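PDB 3VPB: putative acetylornithine deacetylase from Sulfolobus tokodaii, which probably catalyses the ATP-dependent joining of glutamate to the C-terminal glutamate of the carrier protein LysW, a step in arginine biosynthesis. Local coordinates for residues K42-G45 with R46-V49; I88-Y91 with S92-R96; A113-A116 with Y117-R120; G157-A160 with L161-H164. All coordinates share one frame; numbering follows the deposited sequence.

Contact 1. Residues K42-G45 with R46-V49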
loop_
_atom_site.group_PDB
_atom_site.type_symbol
_atom_site.label_atom_id
_atom_site.label_comp_id
_atom_site.label_asym_id
_atom_site.label_seq_id
_atom_site.Cartn_x
_atom_site.Cartn_y
_atom_site.Cartn_z
ATOM N N LYS B 42 16.720 -16.108 -26.717
ATOM C CA LYS B 42 18.157 -16.281 -26.834
ATOM C C LYS B 42 18.916 -14.987 -27.196
ATOM O O LYS B 42 20.136 -14.983 -27.206
ATOM C CB LYS B 42 18.466 -17.470 -27.766
ATOM C CG LYS B 42 17.877 -18.795 -27.221
ATOM C CD LYS B 42 18.149 -20.025 -28.105
ATOM C CE LYS B 42 17.071 -20.202 -29.191
ATOM N NZ LYS B 42 17.286 -19.273 -30.343
ATOM N N ALA B 43 18.192 -13.885 -27.417
ATOM C CA ALA B 43 18.798 -12.601 -27.857
ATOM C C ALA B 43 19.886 -12.051 -26.919
ATOM O O ALA B 43 20.927 -11.573 -27.383
ATOM C CB ALA B 43 17.712 -11.529 -28.086
ATOM N N LEU B 44 19.650 -12.127 -25.609
ATOM C CA LEU B 44 20.587 -11.547 -24.644
ATOM C C LEU B 44 21.829 -12.407 -24.442
ATOM O O LEU B 44 22.778 -11.970 -23.794
ATOM C CB LEU B 44 19.903 -11.226 -23.305
ATOM C CG LEU B 44 18.910 -10.058 -23.280
ATOM C CD1 LEU B 44 18.026 -10.173 -22.042
ATOM C CD2 LEU B 44 19.615 -8.702 -23.303
ATOM N N GLY B 45 21.812 -13.613 -25.020
ATOM C CA GLY B 45 22.970 -14.506 -25.023
ATOM C C GLY B 45 24.161 -13.935 -25.786
ATOM O O GLY B 45 25.230 -14.546 -25.831
ATOM N N ARG B 46 23.979 -12.774 -26.398
ATOM C CA ARG B 46 25.088 -12.045 -26.997
ATOM C C ARG B 46 26.073 -11.551 -25.924
ATOM O O ARG B 46 27.237 -11.283 -26.237
ATOM C CB ARG B 46 24.569 -10.893 -27.866
ATOM C CG ARG B 46 24.052 -9.663 -27.119
ATOM C CD ARG B 46 23.351 -8.733 -28.102
ATOM N NE ARG B 46 22.739 -7.557 -27.487
ATOM C CZ ARG B 46 21.464 -7.485 -27.101
ATOM N NH1 ARG B 46 20.996 -6.362 -26.572
ATOM N NH2 ARG B 46 20.656 -8.534 -27.231
ATOM N N TYR B 47 25.611 -11.455 -24.667
ATOM C CA TYR B 47 26.493 -11.070 -23.551
ATOM C C TYR B 47 27.031 -12.284 -22.835
ATOM O O TYR B 47 26.329 -13.275 -22.622
ATOM C CB TYR B 47 25.784 -10.149 -22.558
ATOM C CG TYR B 47 25.196 -8.924 -23.210
ATOM C CD1 TYR B 47 26.023 -7.928 -23.723
ATOM C CD2 TYR B 47 23.811 -8.766 -23.315
ATOM C CE1 TYR B 47 25.488 -6.799 -24.330
ATOM C CE2 TYR B 47 23.263 -7.626 -23.920
ATOM C CZ TYR B 47 24.119 -6.663 -24.437
ATOM O OH TYR B 47 23.588 -5.534 -25.020
ATOM N N ASP B 48 28.306 -12.204 -22.487
ATOM C CA ASP B 48 28.970 -13.249 -21.732
ATOM C C ASP B 48 28.721 -13.094 -20.235
ATOM O O ASP B 48 28.493 -14.093 -19.516
ATOM C CB ASP B 48 30.442 -13.210 -22.092
ATOM C CG ASP B 48 30.652 -13.392 -23.604
ATOM O OD1 ASP B 48 30.285 -14.467 -24.119
ATOM O OD2 ASP B 48 31.095 -12.447 -24.281
ATOM N N VAL B 49 28.716 -11.840 -19.768
ATOM C CA VAL B 49 28.587 -11.571 -18.340
ATOM C C VAL B 49 27.670 -10.365 -18.168
ATOM O O VAL B 49 27.751 -9.427 -18.939
ATOM C CB VAL B 49 29.957 -11.231 -17.685
ATOM C CG1 VAL B 49 29.770 -10.803 -16.227
ATOM C CG2 VAL B 49 30.909 -12.422 -17.760
#
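A43 and R46 meet through hydrogen bonds at a single acceptor, the carbonyl oxygen of A43. R46 NH2 donates to A43 O at 3.1 Å with an N-H...O angle of 142°, standing well above the carbonyl plane. The backbone N of R46 adds a weak bond to A43 O at 3.4 Å. Straighter than either is the bond from Y47 N to L44 O, 3.0 Å at 170°.

The packing is built on the Y47 ring. L44 CD2 lies in the ring plane at its edge, 3.9 Å from Y47 CE2. With R46 CG set between the backbone N and the carbonyl carbon (chi1 75°), that carbon sits over the centre of one ring face, 3.8 Å above it. The chain then runs extended to NE, and the guanidinium turns one face to Y47 CE2, which lies 3.4 Å above its plane, offset toward the rim. R46 NH1 makes a weak bond of 3.1 Å to Y47 OH; the hydroxyl is also hydrogen-bonded to D29.

Together with G45 N to K42 O, these i to i+3 backbone bonds define a short 3-10 turn. It leads into strand 49-52, an inner strand of the parallel, Rossmann-like sheet of the preATP-grasp domain.

Contact 2. Residues I88-Y91 with S92-R96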
loop_
_atom_site.group_PDB
_atom_site.type_symbol
_atom_site.label_atom_id
_atom_site.label_comp_id
_atom_site.label_asym_id
_atom_site.label_seq_id
_atom_site.Cartn_x
_atom_site.Cartn_y
_atom_site.Cartn_z
ATOM N N ILE B 88 15.746 -13.384 6.378
ATOM C CA ILE B 88 15.346 -14.684 6.972
ATOM C C ILE B 88 16.006 -15.839 6.224
ATOM O O ILE B 88 16.512 -16.781 6.854
ATOM C CB ILE B 88 13.799 -14.849 7.064
ATOM C CG1 ILE B 88 13.234 -13.830 8.062
ATOM C CG2 ILE B 88 13.402 -16.330 7.423
ATOM C CD1 ILE B 88 11.716 -13.658 8.006
ATOM N N LEU B 89 16.019 -15.755 4.892
ATOM C CA LEU B 89 16.667 -16.804 4.082
ATOM C C LEU B 89 18.180 -16.847 4.335
ATOM O O LEU B 89 18.785 -17.934 4.384
ATOM C CB LEU B 89 16.363 -16.590 2.590
ATOM C CG LEU B 89 14.871 -16.573 2.230
ATOM C CD1 LEU B 89 14.803 -16.568 0.743
ATOM C CD2 LEU B 89 14.112 -17.773 2.829
ATOM N N THR B 90 18.777 -15.667 4.481
ATOM C CA THR B 90 20.205 -15.549 4.808
ATOM C C THR B 90 20.485 -16.179 6.175
ATOM O O THR B 90 21.386 -17.011 6.312
ATOM C CB THR B 90 20.665 -14.079 4.805
ATOM O OG1 THR B 90 20.613 -13.573 3.471
ATOM C CG2 THR B 90 22.087 -13.937 5.325
ATOM N N TYR B 91 19.721 -15.777 7.188
ATOM C CA TYR B 91 19.937 -16.328 8.551
ATOM C C TYR B 91 19.739 -17.840 8.538
ATOM O O TYR B 91 20.488 -18.571 9.194
ATOM C CB TYR B 91 18.989 -15.689 9.577
ATOM C CG TYR B 91 19.318 -14.263 9.968
ATOM C CD1 TYR B 91 18.289 -13.345 10.184
ATOM C CD2 TYR B 91 20.634 -13.832 10.145
ATOM C CE1 TYR B 91 18.553 -12.031 10.555
ATOM C CE2 TYR B 91 20.927 -12.519 10.504
ATOM C CZ TYR B 91 19.882 -11.626 10.718
ATOM O OH TYR B 91 20.160 -10.353 11.092
ATOM N N SER B 92 18.748 -18.337 7.782
ATOM C CA SER B 92 18.564 -19.801 7.699
ATOM C C SER B 92 19.837 -20.555 7.268
ATOM O O SER B 92 20.249 -21.533 7.937
ATOM C CB SER B 92 17.411 -20.176 6.745
ATOM O OG SER B 92 17.114 -21.556 6.856
ATOM N N LYS B 93 20.434 -20.117 6.159
ATOM C CA LYS B 93 21.630 -20.763 5.587
ATOM C C LYS B 93 22.805 -20.610 6.549
ATOM O O LYS B 93 23.522 -21.578 6.831
ATOM C CB LYS B 93 22.009 -20.164 4.234
ATOM C CG LYS B 93 21.102 -20.520 3.061
ATOM C CD LYS B 93 20.939 -22.023 2.854
ATOM C CE LYS B 93 20.087 -22.331 1.600
ATOM N NZ LYS B 93 18.634 -22.060 1.799
ATOM N N LEU B 94 22.988 -19.398 7.074
ATOM C CA LEU B 94 24.118 -19.140 7.982
ATOM C C LEU B 94 23.996 -19.965 9.270
ATOM O O LEU B 94 24.951 -20.634 9.695
ATOM C CB LEU B 94 24.209 -17.638 8.309
ATOM C CG LEU B 94 24.545 -16.720 7.128
ATOM C CD1 LEU B 94 24.569 -15.257 7.572
ATOM C CD2 LEU B 94 25.846 -17.101 6.450
ATOM N N TYR B 95 22.809 -19.934 9.866
ATOM C CA TYR B 95 22.577 -20.620 11.126
ATOM C C TYR B 95 22.848 -22.098 10.981
ATOM O O TYR B 95 23.501 -22.693 11.828
ATOM C CB TYR B 95 21.161 -20.387 11.680
ATOM C CG TYR B 95 20.973 -21.028 13.040
ATOM C CD1 TYR B 95 21.390 -20.379 14.202
ATOM C CD2 TYR B 95 20.411 -22.309 13.155
ATOM C CE1 TYR B 95 21.235 -20.990 15.458
ATOM C CE2 TYR B 95 20.272 -22.928 14.392
ATOM C CZ TYR B 95 20.684 -22.266 15.529
ATOM O OH TYR B 95 20.527 -22.888 16.740
ATOM N N ARG B 96 22.305 -22.682 9.920
ATOM C CA ARG B 96 22.449 -24.096 9.645
ATOM C C ARG B 96 23.899 -24.559 9.582
ATOM O O ARG B 96 24.208 -25.695 9.957
ATOM C CB ARG B 96 21.781 -24.393 8.313
ATOM C CG ARG B 96 20.527 -25.150 8.471
ATOM C CD ARG B 96 20.861 -26.616 8.531
ATOM N NE ARG B 96 21.497 -27.031 7.286
ATOM C CZ ARG B 96 22.220 -28.138 7.143
ATOM N NH1 ARG B 96 22.414 -28.962 8.173
ATOM N NH2 ARG B 96 22.756 -28.412 5.965
HETATM O O HOH W 1 17.259 -20.124 3.151
#
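T90 and L94 form the tight part of this helical contact. Their side chains lie side by side and point the same way, with T90 CG2 3.6 Å from L94 CD1. The T90 methyl is turned to the L94 side because CG2 lies opposite the backbone N while OG1 sits beside it (chi1 -68°); OG1 is hydrogen-bonded chiefly to V83 O, with D86 O sharing it. Both residues pack on L251 of strand 245-252. Beneath them L94 N donates to T90 O at 3.0 Å and 170°, nearly along the C=O axis. The neighbouring turns are closed by S92 N to I88 O at 2.9 Å and Y95 N to Y91 O at 2.8 Å.

The looser, hydrated side is at K93 and the carbonyl of L89. There K93 N to L89 O is the longest of the four i to i+4 bonds, 3.3 Å, and L89 O takes a second donor, water 1, at 2.9 Å. The K93 chain bends at chi2 and chi4, which brings NZ to 2.7 Å from the oxygen of water 1; NZ also has a long, weak ion pair with D79 of the second subunit.

The polar ends face different partners: S92 OG is hydrogen-bonded to A65 O of the second subunit, and Y91 OH to Q167, a probable ATP-site residue. One regular helical turn therefore carries both a nucleotide-side group and an interface group, with a hydrated bridge on one flank.

Contact 3. Residues A113-A116 with Y117-R120; sequences ALKA and YEQR
Y117, A116 and L114 carry most of this contact, one turn of helix 110-120 against the next. The Y117 ring lies under the carbonyl of A113: A113 O stands 3.3 Å above one ring face, offset toward the rim, and is 3.3 Å from Y117 CD2. CG beside the backbone N (chi1 -60°) folds the ring back to that carbonyl, while Y117 N donates to A113 O at 2.9 Å. The far end of the ring is fixed by the hydrogen bond of Y117 OH to D126.

A116 contributes mainly its backbone. A116 O accepts from R120 N at 3.1 Å and, weakly, from Q119 N at 3.2 Å, a forked arrangement in the last turn. Its methyl packs on V166 and on P37 of the second subunit.

L114 turns its branch toward E118, and the two side chains cross obliquely. E118 OE2 comes 3.8 Å from L114 CG, with the extended glutamate chain passing over L114 O, which accepts from E118 N at 3.0 Å.

The chemistry implies that backbone bonding holds the turn, while the A113 and A116 methyls meet the sheet and Y117 packs on I150. K115 carries charge to E111 and to E36 of the second subunit; R120 turns to V166 and E168.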
loop_
_atom_site.group_PDB
_atom_site.type_symbol
_atom_site.label_atom_id
_atom_site.label_comp_id
_atom_site.label_asym_id
_atom_site.label_seq_id
_atom_site.Cartn_x
_atom_site.Cartn_y
_atom_site.Cartn_z
ATOM N N ALA B 113 4.219 -11.541 16.909
ATOM C CA ALA B 113 5.245 -10.526 17.251
ATOM C C ALA B 113 5.204 -10.190 18.751
ATOM O O ALA B 113 6.251 -10.131 19.441
ATOM C CB ALA B 113 5.076 -9.263 16.397
ATOM N N LEU B 114 3.990 -9.990 19.265
ATOM C CA LEU B 114 3.834 -9.659 20.681
ATOM C C LEU B 114 4.327 -10.796 21.564
ATOM O O LEU B 114 5.049 -10.536 22.544
ATOM C CB LEU B 114 2.411 -9.207 21.025
ATOM C CG LEU B 114 2.215 -8.727 22.479
ATOM C CD1 LEU B 114 3.006 -7.422 22.789
ATOM C CD2 LEU B 114 0.726 -8.533 22.761
ATOM N N LYS B 115 3.953 -12.034 21.226
ATOM C CA LYS B 115 4.537 -13.234 21.877
ATOM C C LYS B 115 6.071 -13.302 21.852
ATOM O O LYS B 115 6.710 -13.649 22.868
ATOM C CB LYS B 115 3.949 -14.512 21.290
ATOM C CG LYS B 115 2.514 -14.728 21.710
ATOM C CD LYS B 115 1.886 -15.936 21.002
ATOM C CE LYS B 115 0.390 -15.960 21.309
ATOM N NZ LYS B 115 -0.271 -17.068 20.567
ATOM N N ALA B 116 6.654 -12.977 20.702
ATOM C CA ALA B 116 8.112 -12.907 20.569
ATOM C C ALA B 116 8.746 -11.896 21.522
ATOM O O ALA B 116 9.744 -12.209 22.172
ATOM C CB ALA B 116 8.534 -12.616 19.113
ATOM N N TYR B 117 8.182 -10.687 21.596
ATOM C CA TYR B 117 8.667 -9.666 22.541
ATOM C C TYR B 117 8.588 -10.192 23.959
ATOM O O TYR B 117 9.543 -10.048 24.746
ATOM C CB TYR B 117 7.825 -8.363 22.465
ATOM C CG TYR B 117 7.785 -7.644 21.120
ATOM C CD1 TYR B 117 6.821 -6.640 20.886
ATOM C CD2 TYR B 117 8.684 -7.944 20.091
ATOM C CE1 TYR B 117 6.766 -5.968 19.666
ATOM C CE2 TYR B 117 8.621 -7.293 18.853
ATOM C CZ TYR B 117 7.660 -6.290 18.657
ATOM O OH TYR B 117 7.561 -5.612 17.465
ATOM N N GLU B 118 7.442 -10.788 24.281
ATOM C CA GLU B 118 7.199 -11.384 25.602
ATOM C C GLU B 118 8.169 -12.527 25.943
ATOM O O GLU B 118 8.554 -12.675 27.112
ATOM C CB GLU B 118 5.740 -11.837 25.736
ATOM C CG GLU B 118 4.767 -10.661 25.813
ATOM C CD GLU B 118 3.308 -11.055 25.664
ATOM O OE1 GLU B 118 3.019 -12.202 25.221
ATOM O OE2 GLU B 118 2.441 -10.200 26.006
ATOM N N GLN B 119 8.571 -13.310 24.945
ATOM C CA GLN B 119 9.489 -14.444 25.160
ATOM C C GLN B 119 10.914 -13.992 25.397
ATOM O O GLN B 119 11.630 -14.604 26.188
ATOM C CB GLN B 119 9.471 -15.418 23.972
ATOM C CG GLN B 119 8.256 -16.339 23.970
ATOM C CD GLN B 119 8.157 -17.227 22.738
ATOM O OE1 GLN B 119 7.070 -17.709 22.398
ATOM N NE2 GLN B 119 9.281 -17.458 22.073
ATOM N N ARG B 120 11.299 -12.925 24.697
ATOM C CA ARG B 120 12.660 -12.382 24.667
ATOM C C ARG B 120 12.913 -11.316 25.729
ATOM O O ARG B 120 14.016 -11.193 26.252
ATOM C CB ARG B 120 12.868 -11.666 23.346
ATOM C CG ARG B 120 13.371 -12.462 22.230
ATOM C CD ARG B 120 14.264 -11.538 21.414
ATOM N NE ARG B 120 15.572 -11.509 22.048
ATOM C CZ ARG B 120 16.515 -12.409 21.817
ATOM N NH1 ARG B 120 16.311 -13.381 20.922
ATOM N NH2 ARG B 120 17.660 -12.317 22.467
#

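Contact 4. Residues G157-A160 with L161-H164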
loop_
_atom_site.group_PDB
_atom_site.type_symbol
_atom_site.label_atom_id
_atom_site.label_comp_id
_atom_site.label_asym_id
_atom_site.label_seq_id
_atom_site.Cartn_x
_atom_site.Cartn_y
_atom_site.Cartn_z
ATOM N N GLY B 157 2.261 -2.349 2.658
ATOM C CA GLY B 157 1.628 -2.884 1.448
ATOM C C GLY B 157 2.301 -4.114 0.872
ATOM O O GLY B 157 1.740 -4.778 0.013
ATOM N N ASN B 158 3.515 -4.401 1.328
ATOM C CA ASN B 158 4.264 -5.613 0.939
ATOM C C ASN B 158 4.207 -6.577 2.132
ATOM O O ASN B 158 4.757 -6.299 3.202
ATOM C CB ASN B 158 5.706 -5.246 0.579
ATOM C CG ASN B 158 6.527 -6.448 0.134
ATOM O OD1 ASN B 158 6.294 -7.561 0.584
ATOM N ND2 ASN B 158 7.478 -6.220 -0.773
ATOM N N SER B 159 3.505 -7.690 1.963
ATOM C CA SER B 159 3.297 -8.609 3.079
ATOM C C SER B 159 4.585 -9.198 3.676
ATOM O O SER B 159 4.592 -9.624 4.827
ATOM C CB SER B 159 2.315 -9.712 2.671
ATOM O OG SER B 159 1.051 -9.108 2.521
ATOM N N ALA B 160 5.683 -9.168 2.927
ATOM C CA ALA B 160 6.973 -9.574 3.491
ATOM C C ALA B 160 7.424 -8.598 4.593
ATOM O O ALA B 160 8.119 -8.997 5.535
ATOM C CB ALA B 160 8.042 -9.726 2.395
ATOM N N LEU B 161 6.980 -7.338 4.511
ATOM C CA LEU B 161 7.321 -6.344 5.547
ATOM C C LEU B 161 6.563 -6.605 6.838
ATOM O O LEU B 161 6.871 -6.022 7.872
ATOM C CB LEU B 161 7.043 -4.915 5.068
ATOM C CG LEU B 161 7.842 -4.381 3.883
ATOM C CD1 LEU B 161 7.385 -2.938 3.611
ATOM C CD2 LEU B 161 9.324 -4.416 4.156
ATOM N N LYS B 162 5.576 -7.490 6.774
ATOM C CA LYS B 162 4.805 -7.884 7.950
ATOM C C LYS B 162 5.448 -9.040 8.727
ATOM O O LYS B 162 4.968 -9.421 9.796
ATOM C CB LYS B 162 3.375 -8.251 7.541
ATOM C CG LYS B 162 2.580 -7.063 6.975
ATOM C CD LYS B 162 1.209 -7.482 6.459
ATOM C CE LYS B 162 0.525 -6.296 5.767
ATOM N NZ LYS B 162 -0.921 -6.562 5.514
ATOM N N ALA B 163 6.510 -9.627 8.176
ATOM C CA ALA B 163 7.248 -10.656 8.879
ATOM C C ALA B 163 8.247 -9.940 9.796
ATOM O O ALA B 163 8.940 -9.030 9.359
ATOM C CB ALA B 163 7.987 -11.542 7.894
ATOM N N HIS B 164 8.304 -10.335 11.058
ATOM C CA HIS B 164 9.174 -9.673 12.018
ATOM C C HIS B 164 10.361 -10.555 12.347
ATOM O O HIS B 164 10.160 -11.685 12.806
ATOM C CB HIS B 164 8.458 -9.442 13.337
ATOM C CG HIS B 164 7.239 -8.564 13.241
ATOM N ND1 HIS B 164 7.178 -7.323 13.832
ATOM C CD2 HIS B 164 6.016 -8.789 12.710
ATOM C CE1 HIS B 164 5.979 -6.800 13.638
ATOM N NE2 HIS B 164 5.258 -7.663 12.945
HETATM O O HOH W 2 -1.052 -9.572 4.157
#
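Two first torsions set the key groups of this turn. With N158 CG trans to its backbone N (chi1 -179°), the amide swings over the start of the turn, where OD1 accepts from A160 N at 2.9 Å, the bond that defines an Asx turn. L161 CG lies beside its own N (chi1 -64°), and this, with the backbone turn, brings it 4.0 Å from N158 CB.

Three backbone bonds follow, each spanning three residues. L161 N to N158 O is 2.8 Å, K162 N to S159 O 3.1 Å and A163 N to A160 O 3.2 Å. In all three the donor stands above the carbonyl plane, as expected of a tightly wound 3-10 turn.

On the outer side the K162 chain runs extended alongside S159, its CD 4.1 Å from S159 CA. Water 2 spans their ends: it donates to S159 OG at 2.7 Å and accepts a weak bond from K162 NZ at 3.3 Å.

The polar ends of the first half meet other chains. S159 OG is hydrogen-bonded to E52 of one bound LysW chain, and N158 ND2 to E52 of another LysW chain and to Y58 OH of its own chain. L161 packs on I130 and on E52 of that second LysW chain. The arrangement is an Asx turn opening a 3-10 segment that connects helix 143-153 to strand 164-168 of the ATP-grasp domain, at a surface where carrier protein and second subunit converge.

From the N terminus the four contacts follow in series; each joins adjacent segments round a turn, so none closes a long loop, nests in another or crosses it. Contact 1 stands apart in the preATP-grasp domain, its nearest atoms about 22 Å from contact 2, though K42 meets Y95 of the second subunit. Contacts 2, 3 and 4 share the ATP-grasp region and also touch that subunit. Contact 4 joins the other two: I88 CD1 lies 4.3 Å from A163 CB, and A113 CB 3.8 Å from H164 CE1. H164 and Y117 also both hydrogen-bond D126. Helices 87-96 and 110-120 are thereby tied to the turn that enters strand 164-168, while contacts 2 and 3 do not touch.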